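Beta-galacturonidase (Eisenbergiella tayi, PDB 6NCW) probably hydrolyses beta-linked galacturonides, as a beta-galacturonidase of glycoside hydrolase family 2. Local coordinates at residues A125-G137 with R516-N530. Sequence-based numbering, arbitrary orientation.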
ATOM      1  N   ALA A 125     -15.896  23.849 -25.472  1.00 26.10           N
ATOM      2  CA  ALA A 125     -14.642  23.766 -26.215  1.00 29.02           C
ATOM      3  C   ALA A 125     -13.411  23.704 -25.320  1.00 27.23           C
ATOM      4  O   ALA A 125     -12.346  23.261 -25.776  1.00 24.16           O
ATOM      5  CB  ALA A 125     -14.511  24.952 -27.177  1.00 22.13           C
ATOM      6  N   LEU A 126     -13.529  24.133 -24.064  1.00 25.26           N
ATOM      7  CA  LEU A 126     -12.407  24.142 -23.134  1.00 24.25           C
ATOM      8  C   LEU A 126     -12.424  22.917 -22.222  1.00 23.50           C
ATOM      9  O   LEU A 126     -11.429  22.190 -22.126  1.00 21.22           O
ATOM     10  CB  LEU A 126     -12.436  25.453 -22.315  1.00 20.37           C
ATOM     11  CG  LEU A 126     -12.495  26.740 -23.159  1.00 20.82           C
ATOM     12  CD1 LEU A 126     -12.428  27.994 -22.281  1.00 25.52           C
ATOM     13  CD2 LEU A 126     -11.398  26.778 -24.203  1.00 22.67           C
ATOM     14  N   HIS A 127     -13.553  22.663 -21.563  1.00 22.12           N
ATOM     15  CA  HIS A 127     -13.745  21.443 -20.794  1.00 22.91           C
ATOM     16  C   HIS A 127     -14.031  20.293 -21.746  1.00 23.08           C
ATOM     17  O   HIS A 127     -15.113  20.238 -22.333  1.00 21.07           O
ATOM     18  CB  HIS A 127     -14.887  21.609 -19.804  1.00 21.66           C
ATOM     19  CG  HIS A 127     -14.575  22.564 -18.710  1.00 22.79           C
ATOM     20  ND1 HIS A 127     -13.962  22.172 -17.541  1.00 19.11           N
ATOM     21  CD2 HIS A 127     -14.754  23.905 -18.619  1.00 23.12           C
ATOM     22  CE1 HIS A 127     -13.803  23.227 -16.763  1.00 21.11           C
ATOM     23  NE2 HIS A 127     -14.279  24.290 -17.389  1.00 25.19           N
ATOM     24  N   VAL A 128     -13.059  19.387 -21.887  1.00 19.54           N
ATOM     25  CA  VAL A 128     -13.102  18.212 -22.762  1.00 20.21           C
ATOM     26  C   VAL A 128     -12.517  17.018 -22.004  1.00 20.89           C
ATOM     27  O   VAL A 128     -11.901  17.213 -20.945  1.00 19.43           O
ATOM     28  CB  VAL A 128     -12.316  18.461 -24.062  1.00 21.46           C
ATOM     29  CG1 VAL A 128     -12.927  19.624 -24.873  1.00 20.98           C
ATOM     30  CG2 VAL A 128     -10.859  18.724 -23.744  1.00 20.00           C
ATOM     31  N   PRO A 129     -12.670  15.777 -22.478  1.00 18.35           N
ATOM     32  CA  PRO A 129     -11.909  14.681 -21.866  1.00 25.81           C
ATOM     33  C   PRO A 129     -10.435  15.039 -21.945  1.00 21.34           C
ATOM     34  O   PRO A 129      -9.938  15.412 -23.008  1.00 21.90           O
ATOM     35  CB  PRO A 129     -12.261  13.464 -22.733  1.00 19.57           C
ATOM     36  CG  PRO A 129     -13.603  13.852 -23.388  1.00 20.06           C
ATOM     37  CD  PRO A 129     -13.434  15.310 -23.651  1.00 19.12           C
ATOM     38  N   ASN A 130      -9.766  15.032 -20.795  1.00 21.11           N
ATOM     39  CA  ASN A 130      -8.439  15.621 -20.724  1.00 21.25           C
ATOM     40  C   ASN A 130      -7.669  15.000 -19.562  1.00 21.01           C
ATOM     41  O   ASN A 130      -8.204  14.201 -18.783  1.00 21.19           O
ATOM     42  CB  ASN A 130      -8.537  17.142 -20.582  1.00 20.24           C
ATOM     43  CG  ASN A 130      -7.461  17.879 -21.387  1.00 21.77           C
ATOM     44  OD1 ASN A 130      -6.345  17.367 -21.613  1.00 18.66           O
ATOM     45  ND2 ASN A 130      -7.799  19.081 -21.835  1.00 20.45           N
ATOM     46  N   ASP A 131      -6.397  15.407 -19.444  1.00 18.89           N
ATOM     47  CA  ASP A 131      -5.463  14.946 -18.411  1.00 20.29           C
ATOM     48  C   ASP A 131      -5.649  15.679 -17.079  1.00 19.96           C
ATOM     49  O   ASP A 131      -4.679  16.010 -16.383  1.00 22.30           O
ATOM     50  CB  ASP A 131      -4.032  15.094 -18.940  1.00 17.57           C
ATOM     51  CG  ASP A 131      -2.995  14.310 -18.106  1.00 19.97           C
ATOM     52  OD1 ASP A 131      -1.832  14.729 -18.016  1.00 22.34           O
ATOM     53  OD2 ASP A 131      -3.332  13.266 -17.536  1.00 25.81           O
ATOM     54  N   TYR A 132      -6.901  15.947 -16.720  1.00 18.88           N
ATOM     55  CA  TYR A 132      -7.332  16.476 -15.435  1.00 16.87           C
ATOM     56  C   TYR A 132      -8.857  16.415 -15.448  1.00 19.50           C
ATOM     57  O   TYR A 132      -9.475  16.296 -16.512  1.00 19.37           O
ATOM     58  CB  TYR A 132      -6.837  17.923 -15.185  1.00 18.42           C
ATOM     59  CG  TYR A 132      -7.362  18.946 -16.196  1.00 21.11           C
ATOM     60  CD1 TYR A 132      -6.767  19.064 -17.456  1.00 18.09           C
ATOM     61  CD2 TYR A 132      -8.445  19.789 -15.890  1.00 20.12           C
ATOM     62  CE1 TYR A 132      -7.225  19.987 -18.384  1.00 19.57           C
ATOM     63  CE2 TYR A 132      -8.911  20.717 -16.814  1.00 19.03           C
ATOM     64  CZ  TYR A 132      -8.298  20.798 -18.063  1.00 21.20           C
ATOM     65  OH  TYR A 132      -8.735  21.687 -18.998  1.00 22.72           O
ATOM     66  N   GLN A 133      -9.455  16.518 -14.273  1.00 17.47           N
ATOM     67  CA  GLN A 133     -10.885  16.262 -14.125  1.00 20.20           C
ATOM     68  C   GLN A 133     -11.682  17.553 -14.293  1.00 22.72           C
ATOM     69  O   GLN A 133     -11.276  18.610 -13.799  1.00 20.85           O
ATOM     70  CB  GLN A 133     -11.175  15.633 -12.757  1.00 19.38           C
ATOM     71  CG  GLN A 133     -12.676  15.375 -12.460  1.00 24.70           C
ATOM     72  CD  GLN A 133     -13.302  14.349 -13.404  1.00 26.37           C
ATOM     73  OE1 GLN A 133     -13.596  14.640 -14.564  1.00 27.96           O
ATOM     74  NE2 GLN A 133     -13.493  13.143 -12.907  1.00 33.31           N
ATOM     75  N   SER A 134     -12.811  17.468 -15.014  1.00 21.18           N
ATOM     76  CA  SER A 134     -13.804  18.556 -15.071  1.00 19.25           C
ATOM     77  C   SER A 134     -14.904  18.214 -14.079  1.00 23.53           C
ATOM     78  O   SER A 134     -15.774  17.392 -14.378  1.00 24.59           O
ATOM     79  CB  SER A 134     -14.393  18.720 -16.473  1.00 19.52           C
ATOM     80  OG  SER A 134     -13.441  19.291 -17.350  1.00 22.48           O
ATOM     81  N   TYR A 135     -14.876  18.846 -12.901  1.00 20.70           N
ATOM     82  CA  TYR A 135     -15.809  18.510 -11.839  1.00 18.13           C
ATOM     83  C   TYR A 135     -17.174  19.148 -12.116  1.00 16.05           C
ATOM     84  O   TYR A 135     -17.355  19.894 -13.068  1.00 17.74           O
ATOM     85  CB  TYR A 135     -15.254  18.943 -10.476  1.00 20.04           C
ATOM     86  CG  TYR A 135     -14.026  18.141 -10.015  1.00 20.39           C
ATOM     87  CD1 TYR A 135     -12.721  18.579 -10.278  1.00 20.55           C
ATOM     88  CD2 TYR A 135     -14.181  16.928  -9.346  1.00 22.50           C
ATOM     89  CE1 TYR A 135     -11.598  17.811  -9.859  1.00 20.38           C
ATOM     90  CE2 TYR A 135     -13.091  16.181  -8.921  1.00 19.56           C
ATOM     91  CZ  TYR A 135     -11.805  16.618  -9.186  1.00 22.11           C
ATOM     92  OH  TYR A 135     -10.750  15.832  -8.762  1.00 22.89           O
ATOM     93  N   GLY A 136     -18.152  18.810 -11.295  1.00 18.73           N
ATOM     94  CA  GLY A 136     -19.459  19.453 -11.339  1.00 18.78           C
ATOM     95  C   GLY A 136     -19.753  20.082  -9.993  1.00 19.62           C
ATOM     96  O   GLY A 136     -19.476  19.484  -8.951  1.00 19.70           O
ATOM     97  N   GLY A 137     -20.304  21.292 -10.022  1.00 21.14           N
ATOM     98  CA  GLY A 137     -20.782  21.886  -8.792  1.00 18.87           C
ATOM     99  C   GLY A 137     -20.448  23.349  -8.635  1.00 17.86           C
ATOM    100  O   GLY A 137     -19.839  23.967  -9.516  1.00 20.31           O
ATOM    101  N   ARG A 516      -6.420  13.587 -10.181  1.00 18.71           N
ATOM    102  CA  ARG A 516      -7.399  12.756 -10.875  1.00 17.85           C
ATOM    103  C   ARG A 516      -7.570  13.249 -12.307  1.00 18.58           C
ATOM    104  O   ARG A 516      -7.607  14.455 -12.554  1.00 17.67           O
ATOM    105  CB  ARG A 516      -8.737  12.788 -10.117  1.00 17.88           C
ATOM    106  CG  ARG A 516      -9.932  12.131 -10.843  1.00 19.01           C
ATOM    107  CD  ARG A 516      -9.813  10.589 -10.903  1.00 16.41           C
ATOM    108  NE  ARG A 516      -9.941  10.008  -9.559  1.00 17.50           N
ATOM    109  CZ  ARG A 516      -9.401   8.866  -9.159  1.00 21.63           C
ATOM    110  NH1 ARG A 516      -8.616   8.159  -9.982  1.00 16.64           N
ATOM    111  NH2 ARG A 516      -9.627   8.445  -7.915  1.00 19.19           N
ATOM    112  N   VAL A 517      -7.668  12.315 -13.263  1.00 18.55           N
ATOM    113  CA  VAL A 517      -7.878  12.652 -14.676  1.00 15.24           C
ATOM    114  C   VAL A 517      -9.118  11.956 -15.242  1.00 20.89           C
ATOM    115  O   VAL A 517      -9.792  11.187 -14.544  1.00 22.03           O
ATOM    116  CB  VAL A 517      -6.641  12.296 -15.521  1.00 17.88           C
ATOM    117  CG1 VAL A 517      -5.405  13.062 -15.002  1.00 17.21           C
ATOM    118  CG2 VAL A 517      -6.411  10.809 -15.484  1.00 16.71           C
ATOM    119  N   CYS A 518      -9.423  12.215 -16.517  1.00 20.23           N
ATOM    120  CA  CYS A 518     -10.623  11.672 -17.130  1.00 22.33           C
ATOM    121  C   CYS A 518     -10.437  10.203 -17.485  1.00 21.48           C
ATOM    122  O   CYS A 518      -9.339   9.745 -17.809  1.00 18.32           O
ATOM    123  CB  CYS A 518     -11.015  12.477 -18.377  1.00 21.61           C
ATOM    124  SG  CYS A 518     -11.603  14.193 -17.992  1.00 23.98           S
ATOM    125  N   ASP A 519     -11.546   9.472 -17.438  1.00 24.28           N
ATOM    126  CA  ASP A 519     -11.524   8.035 -17.690  1.00 21.53           C
ATOM    127  C   ASP A 519     -10.887   7.692 -19.029  1.00 23.43           C
ATOM    128  O   ASP A 519     -10.241   6.639 -19.155  1.00 24.50           O
ATOM    129  CB  ASP A 519     -12.955   7.480 -17.638  1.00 26.80           C
ATOM    130  CG  ASP A 519     -13.599   7.609 -16.247  1.00 32.24           C
ATOM    131  OD1 ASP A 519     -12.876   7.565 -15.207  1.00 27.75           O
ATOM    132  OD2 ASP A 519     -14.855   7.743 -16.197  1.00 36.91           O
ATOM    133  N   SER A 520     -11.025   8.564 -20.033  1.00 18.34           N
ATOM    134  CA  SER A 520     -10.465   8.228 -21.345  1.00 25.58           C
ATOM    135  C   SER A 520      -8.937   8.192 -21.361  1.00 21.63           C
ATOM    136  O   SER A 520      -8.363   7.694 -22.329  1.00 20.17           O
ATOM    137  CB  SER A 520     -10.945   9.222 -22.404  1.00 19.52           C
ATOM    138  OG  SER A 520     -10.501  10.525 -22.076  1.00 22.79           O
ATOM    139  N   TRP A 521      -8.271   8.747 -20.347  1.00 19.94           N
ATOM    140  CA  TRP A 521      -6.817   8.765 -20.273  1.00 20.98           C
ATOM    141  C   TRP A 521      -6.231   7.578 -19.512  1.00 22.59           C
ATOM    142  O   TRP A 521      -5.000   7.500 -19.372  1.00 20.85           O
ATOM    143  CB  TRP A 521      -6.342  10.080 -19.635  1.00 22.18           C
ATOM    144  CG  TRP A 521      -6.357  11.221 -20.625  1.00 21.48           C
ATOM    145  CD1 TRP A 521      -7.447  11.781 -21.211  1.00 21.40           C
ATOM    146  CD2 TRP A 521      -5.219  11.896 -21.155  1.00 18.27           C
ATOM    147  NE1 TRP A 521      -7.060  12.770 -22.080  1.00 21.86           N
ATOM    148  CE2 TRP A 521      -5.689  12.849 -22.072  1.00 20.65           C
ATOM    149  CE3 TRP A 521      -3.834  11.765 -20.960  1.00 23.12           C
ATOM    150  CZ2 TRP A 521      -4.833  13.692 -22.773  1.00 23.55           C
ATOM    151  CZ3 TRP A 521      -2.987  12.588 -21.658  1.00 23.18           C
ATOM    152  CH2 TRP A 521      -3.486  13.543 -22.557  1.00 22.40           C
ATOM    153  N   PHE A 522      -7.077   6.645 -19.044  1.00 20.92           N
ATOM    154  CA  PHE A 522      -6.624   5.567 -18.168  1.00 17.06           C
ATOM    155  C   PHE A 522      -5.429   4.795 -18.752  1.00 18.98           C
ATOM    156  O   PHE A 522      -4.556   4.327 -18.009  1.00 16.86           O
ATOM    157  CB  PHE A 522      -7.800   4.609 -17.891  1.00 18.83           C
ATOM    158  CG  PHE A 522      -7.985   3.586 -18.975  1.00 18.87           C
ATOM    159  CD1 PHE A 522      -8.708   3.896 -20.117  1.00 20.12           C
ATOM    160  CD2 PHE A 522      -7.361   2.338 -18.888  1.00 18.94           C
ATOM    161  CE1 PHE A 522      -8.837   2.977 -21.158  1.00 22.70           C
ATOM    162  CE2 PHE A 522      -7.485   1.403 -19.928  1.00 19.59           C
ATOM    163  CZ  PHE A 522      -8.218   1.735 -21.063  1.00 19.08           C
ATOM    164  N   GLY A 523      -5.383   4.619 -20.077  1.00 18.79           N
ATOM    165  CA  GLY A 523      -4.379   3.727 -20.651  1.00 19.66           C
ATOM    166  C   GLY A 523      -2.954   4.147 -20.351  1.00 22.96           C
ATOM    167  O   GLY A 523      -2.069   3.298 -20.167  1.00 22.13           O
ATOM    168  N   SER A 524      -2.709   5.452 -20.282  1.00 22.20           N
ATOM    169  CA  SER A 524      -1.389   5.982 -19.985  1.00 22.23           C
ATOM    170  C   SER A 524      -1.322   6.627 -18.615  1.00 22.03           C
ATOM    171  O   SER A 524      -0.350   7.328 -18.328  1.00 19.32           O
ATOM    172  CB  SER A 524      -0.981   7.006 -21.037  1.00 22.34           C
ATOM    173  OG  SER A 524      -1.891   8.092 -21.022  1.00 26.57           O
ATOM    174  N   ARG A 525      -2.331   6.416 -17.767  1.00 18.94           N
ATOM    175  CA  ARG A 525      -2.440   7.109 -16.482  1.00 17.15           C
ATOM    176  C   ARG A 525      -2.798   6.102 -15.398  1.00 21.18           C
ATOM    177  O   ARG A 525      -3.981   5.924 -15.072  1.00 20.23           O
ATOM    178  CB  ARG A 525      -3.475   8.235 -16.547  1.00 19.57           C
ATOM    179  CG  ARG A 525      -3.085   9.407 -17.420  1.00 19.33           C
ATOM    180  CD  ARG A 525      -1.930  10.159 -16.806  1.00 17.93           C
ATOM    181  NE  ARG A 525      -1.499  11.313 -17.604  1.00 19.38           N
ATOM    182  CZ  ARG A 525      -0.503  11.279 -18.489  1.00 20.33           C
ATOM    183  NH1 ARG A 525       0.158  10.140 -18.691  1.00 18.31           N
ATOM    184  NH2 ARG A 525      -0.154  12.380 -19.158  1.00 17.86           N
ATOM    185  N   PRO A 526      -1.801   5.428 -14.816  1.00 19.90           N
ATOM    186  CA  PRO A 526      -2.076   4.478 -13.727  1.00 18.93           C
ATOM    187  C   PRO A 526      -3.022   5.075 -12.693  1.00 20.44           C
ATOM    188  O   PRO A 526      -2.914   6.251 -12.325  1.00 16.64           O
ATOM    189  CB  PRO A 526      -0.686   4.211 -13.127  1.00 19.99           C
ATOM    190  CG  PRO A 526       0.271   4.455 -14.264  1.00 16.57           C
ATOM    191  CD  PRO A 526      -0.366   5.561 -15.106  1.00 16.83           C
ATOM    192  N   ARG A 527      -3.967   4.246 -12.234  1.00 16.89           N
ATOM    193  CA  ARG A 527      -4.972   4.620 -11.243  1.00 17.23           C
ATOM    194  C   ARG A 527      -5.937   5.695 -11.742  1.00 20.33           C
ATOM    195  O   ARG A 527      -6.635   6.312 -10.923  1.00 19.32           O
ATOM    196  CB  ARG A 527      -4.326   5.100  -9.931  1.00 18.66           C
ATOM    197  CG  ARG A 527      -3.111   4.282  -9.444  1.00 18.77           C
ATOM    198  CD  ARG A 527      -2.681   4.780  -8.065  1.00 18.47           C
ATOM    199  NE  ARG A 527      -2.101   6.106  -8.182  1.00 17.92           N
ATOM    200  CZ  ARG A 527      -2.241   7.071  -7.286  1.00 23.06           C
ATOM    201  NH1 ARG A 527      -2.944   6.854  -6.177  1.00 24.36           N
ATOM    202  NH2 ARG A 527      -1.680   8.259  -7.498  1.00 20.07           N
ATOM    203  N   THR A 528      -6.002   5.939 -13.060  1.00 20.14           N
ATOM    204  CA  THR A 528      -6.725   7.086 -13.623  1.00 18.23           C
ATOM    205  C   THR A 528      -6.328   8.356 -12.859  1.00 21.57           C
ATOM    206  O   THR A 528      -7.162   9.146 -12.381  1.00 14.77           O
ATOM    207  CB  THR A 528      -8.247   6.852 -13.621  1.00 21.98           C
ATOM    208  OG1 THR A 528      -8.541   5.637 -14.315  1.00 18.90           O
ATOM    209  CG2 THR A 528      -9.007   7.972 -14.355  1.00 19.42           C
ATOM    210  N   MET A 529      -5.012   8.504 -12.699  1.00 17.15           N
ATOM    211  CA  MET A 529      -4.376   9.640 -12.050  1.00 19.32           C
ATOM    212  C   MET A 529      -3.195  10.034 -12.911  1.00 18.83           C
ATOM    213  O   MET A 529      -2.604   9.182 -13.578  1.00 20.23           O
ATOM    214  CB  MET A 529      -3.843   9.313 -10.641  1.00 16.86           C
ATOM    215  CG  MET A 529      -4.867   8.822  -9.650  1.00 17.24           C
ATOM    216  SD  MET A 529      -6.005  10.088  -9.033  1.00 21.23           S
ATOM    217  CE  MET A 529      -4.921  11.041  -7.967  1.00 21.29           C
ATOM    218  N   ASN A 530      -2.859  11.322 -12.899  1.00 16.56           N
ATOM    219  CA  ASN A 530      -1.534  11.760 -13.324  1.00 17.18           C
ATOM    220  C   ASN A 530      -0.636  11.614 -12.104  1.00 19.90           C
ATOM    221  O   ASN A 530      -0.902  12.223 -11.059  1.00 18.51           O
ATOM    222  CB  ASN A 530      -1.560  13.203 -13.845  1.00 17.45           C
ATOM    223  CG  ASN A 530      -0.205  13.662 -14.428  1.00 17.13           C
ATOM    224  OD1 ASN A 530       0.805  13.697 -13.731  1.00 17.73           O
ATOM    225  ND2 ASN A 530      -0.203  14.041 -15.701  1.00 16.30           N
TER
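At the galacturonate-binding site, the loop 125-137, reaching out between strands 109-117 and 142-147, lays Asp131 against Arg525 and Asn530 of the TIM-barrel segment 516-530; all three bind galacturonate. Arg525 grips the carboxylate side-on: NE donates to Asp131 OD2 at 2.7 Å and NH2 to Asp131 OD1 at 3.1 Å. Both nitrogens come from above the carboxylate, whose plane is turned 57° from the guanidinium. Asn530 ND2 meets Asp131 OD1 at 2.9 Å on its syn side, from the opposite face to Arg525 NH2. A chi1 of -165° turns the Asp131 carboxylate away from its own N, and the acid runs alongside Val517, whose CG1 lies 3.3 Å from Asp131 OD2. Behind the carboxylate, Asp131 CB sits almost squarely over the six-membered ring of Trp521, 3.8 Å from its centroid, a CH-pi contact; the Asn130-Asp131 peptide covers the same indole nearer its rim. The backbone is tied at Cys518, whose N donates to Asn130 O (3.3 Å) while its SG accepts from Asn130 N at 3.5 Å. Asn130 ND2 in turn bonds Arg337 O, joining this loop to another galacturonate-binding residue. A glycerol bonded to Asp131 OD1 is consistent with this oxygen facing the sugar pocket, while three protein N-H bonds fix the rotation of the carboxylate; the site is thus built jointly by this loop and the barrel segment.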